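PDB 3G8K: lectin-related NK cell receptor LY49L1 from Mus musculus, which is a natural killer cell receptor of the Ly49 family whose C-type lectin-like domain probably recognises MHC class I molecules. Local coordinates for residues 24-29 with 117-122. The protein carries 1 engineered substitution. Residues are numbered along the deposited sequence; the frame is centred on the assembly and turned at random.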
loop_
_atom_site.group_PDB
_atom_site.type_symbol
_atom_site.label_atom_id
_atom_site.label_comp_id
_atom_site.label_asym_id
_atom_site.label_seq_id
_atom_site.Cartn_x
_atom_site.Cartn_y
_atom_site.Cartn_z
ATOM N N ASP A 24 15.845 7.685 2.368
ATOM C CA ASP A 24 16.554 8.816 1.806
ATOM C C ASP A 24 16.324 8.979 0.298
ATOM O O ASP A 24 16.315 8.030 -0.493
ATOM C CB ASP A 24 18.045 8.669 2.031
ATOM C CG ASP A 24 18.427 8.713 3.510
ATOM O OD1 ASP A 24 19.469 8.101 3.871
ATOM O OD2 ASP A 24 17.711 9.350 4.314
ATOM N N ARG A 25 16.152 10.229 -0.065
ATOM C CA ARG A 25 16.081 10.629 -1.439
ATOM C C ARG A 25 17.437 10.459 -2.078
ATOM O O ARG A 25 18.446 10.824 -1.468
ATOM C CB ARG A 25 15.681 12.090 -1.439
ATOM C CG ARG A 25 14.294 12.160 -0.918
ATOM C CD ARG A 25 13.555 13.272 -1.567
ATOM N NE ARG A 25 13.501 14.464 -0.721
ATOM C CZ ARG A 25 14.388 15.456 -0.724
ATOM N NH1 ARG A 25 15.470 15.453 -1.498
ATOM N NH2 ARG A 25 14.176 16.475 0.063
ATOM N N LYS A 26 17.468 9.971 -3.323
ATOM C CA LYS A 26 18.749 9.727 -3.994
ATOM C C LYS A 26 18.647 10.046 -5.454
ATOM O O LYS A 26 17.524 10.069 -6.034
ATOM C CB LYS A 26 19.267 8.253 -3.825
ATOM C CG LYS A 26 19.696 7.886 -2.384
ATOM C CD LYS A 26 19.839 6.381 -2.075
ATOM C CE LYS A 26 19.835 6.227 -0.553
ATOM N NZ LYS A 26 21.200 6.320 0.021
ATOM N N THR A 27 19.821 10.212 -6.054
ATOM C CA THR A 27 19.994 10.457 -7.461
ATOM C C THR A 27 19.495 9.219 -8.158
ATOM O O THR A 27 19.431 8.189 -7.536
ATOM C CB THR A 27 21.510 10.616 -7.765
ATOM O OG1 THR A 27 22.240 9.427 -7.340
ATOM C CG2 THR A 27 22.078 11.920 -7.086
ATOM N N TRP A 28 19.207 9.272 -9.456
ATOM C CA TRP A 28 18.689 8.070 -10.120
ATOM C C TRP A 28 19.667 6.922 -9.961
ATOM O O TRP A 28 19.266 5.785 -9.748
ATOM C CB TRP A 28 18.455 8.341 -11.598
ATOM C CG TRP A 28 17.775 7.222 -12.362
ATOM C CD1 TRP A 28 16.424 7.089 -12.609
ATOM C CD2 TRP A 28 18.412 6.108 -13.018
ATOM N NE1 TRP A 28 16.195 5.982 -13.385
ATOM C CE2 TRP A 28 17.389 5.355 -13.644
ATOM C CE3 TRP A 28 19.754 5.666 -13.142
ATOM C CZ2 TRP A 28 17.665 4.182 -14.347
ATOM C CZ3 TRP A 28 20.016 4.520 -13.851
ATOM C CH2 TRP A 28 18.996 3.786 -14.445
ATOM N N SER A 29 20.962 7.221 -10.075
ATOM C CA SER A 29 21.994 6.173 -10.104
ATOM C C SER A 29 22.128 5.580 -8.718
ATOM O O SER A 29 22.383 4.428 -8.558
ATOM C CB SER A 29 23.346 6.781 -10.562
ATOM O OG SER A 29 23.621 6.381 -11.899
ATOM N N PHE A 117 15.190 11.962 -5.652
ATOM C CA PHE A 117 13.785 11.523 -5.433
ATOM C C PHE A 117 13.729 10.183 -4.621
ATOM O O PHE A 117 14.743 9.497 -4.469
ATOM C CB PHE A 117 13.019 11.424 -6.809
ATOM C CG PHE A 117 12.908 12.777 -7.506
ATOM C CD1 PHE A 117 13.672 13.079 -8.608
ATOM C CD2 PHE A 117 12.076 13.754 -7.001
ATOM C CE1 PHE A 117 13.584 14.323 -9.239
ATOM C CE2 PHE A 117 12.010 15.009 -7.605
ATOM C CZ PHE A 117 12.752 15.266 -8.742
ATOM N N ILE A 118 12.566 9.873 -4.049
ATOM C CA ILE A 118 12.338 8.578 -3.380
ATOM C C ILE A 118 12.592 7.455 -4.390
ATOM O O ILE A 118 12.084 7.509 -5.469
ATOM C CB ILE A 118 10.944 8.467 -2.752
ATOM C CG1 ILE A 118 10.710 9.555 -1.657
ATOM C CG2 ILE A 118 10.722 7.050 -2.062
ATOM C CD1 ILE A 118 11.791 9.529 -0.577
ATOM N N CYS A 119 13.374 6.450 -4.018
ATOM C CA CYS A 119 13.487 5.196 -4.821
ATOM C C CYS A 119 12.317 4.254 -4.580
ATOM O O CYS A 119 11.971 3.919 -3.448
ATOM C CB CYS A 119 14.834 4.445 -4.570
ATOM S SG CYS A 119 16.247 5.492 -4.089
ATOM N N ILE A 120 11.655 3.844 -5.663
ATOM C CA ILE A 120 10.782 2.709 -5.519
ATOM C C ILE A 120 11.463 1.534 -6.244
ATOM O O ILE A 120 11.772 1.616 -7.478
ATOM C CB ILE A 120 9.342 2.967 -5.954
ATOM C CG1 ILE A 120 8.496 1.713 -5.808
ATOM C CG2 ILE A 120 9.257 3.458 -7.416
ATOM C CD1 ILE A 120 7.024 1.993 -6.194
ATOM N N CYS A 121 11.774 0.510 -5.428
ATOM C CA CYS A 121 12.357 -0.771 -5.852
ATOM C C CYS A 121 11.288 -1.851 -6.057
ATOM O O CYS A 121 10.449 -2.032 -5.232
ATOM C CB CYS A 121 13.285 -1.269 -4.785
ATOM S SG CYS A 121 14.519 -0.033 -4.260
ATOM N N GLY A 122 11.275 -2.569 -7.158
ATOM C CA GLY A 122 10.349 -3.704 -7.216
ATOM C C GLY A 122 11.066 -5.051 -7.128
ATOM O O GLY A 122 12.252 -5.165 -7.454
#
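F117 and K26 pair through their backbones in a single antiparallel, hydrogen-bonded bridge, a compact example of how the C-type lectin-like fold ties the loop leading into helix 28-37 to a late strand of its sheet, some 90 residues later in the chain. F117 O receives K26 N at 3.0 Å, nearly straight at 170° although the donor sits above the carbonyl plane, and the same oxygen takes a CA-H...O contact from R25 CA at 3.5 Å. In return F117 N donates to K26 O, a more bent bond whose acceptor is less surely placed. The F117 side chain leaves its CA pointing away from the loop, and its ring meets W64 edge-to-face.

At I118 the contact passes to side chains. CB points away from the loop, but a chi2 of -55° folds CD1 back toward it, to 3.6 Å from R25 CG; the two side chains cross obliquely, and only the aliphatic base of the arginine takes part. I118 also touches Y63 of strand 62-70.

C119, buried, forms the disulfide with C31, which covalently joins strand 118-124 to the helix that T27 caps through OG1. The bridge and the disulfide thus fasten the same two parts of the fold at neighbouring points, and between F117 and C119 the contact is completed by K26, whose CB rests 4.1 Å from C119 SG.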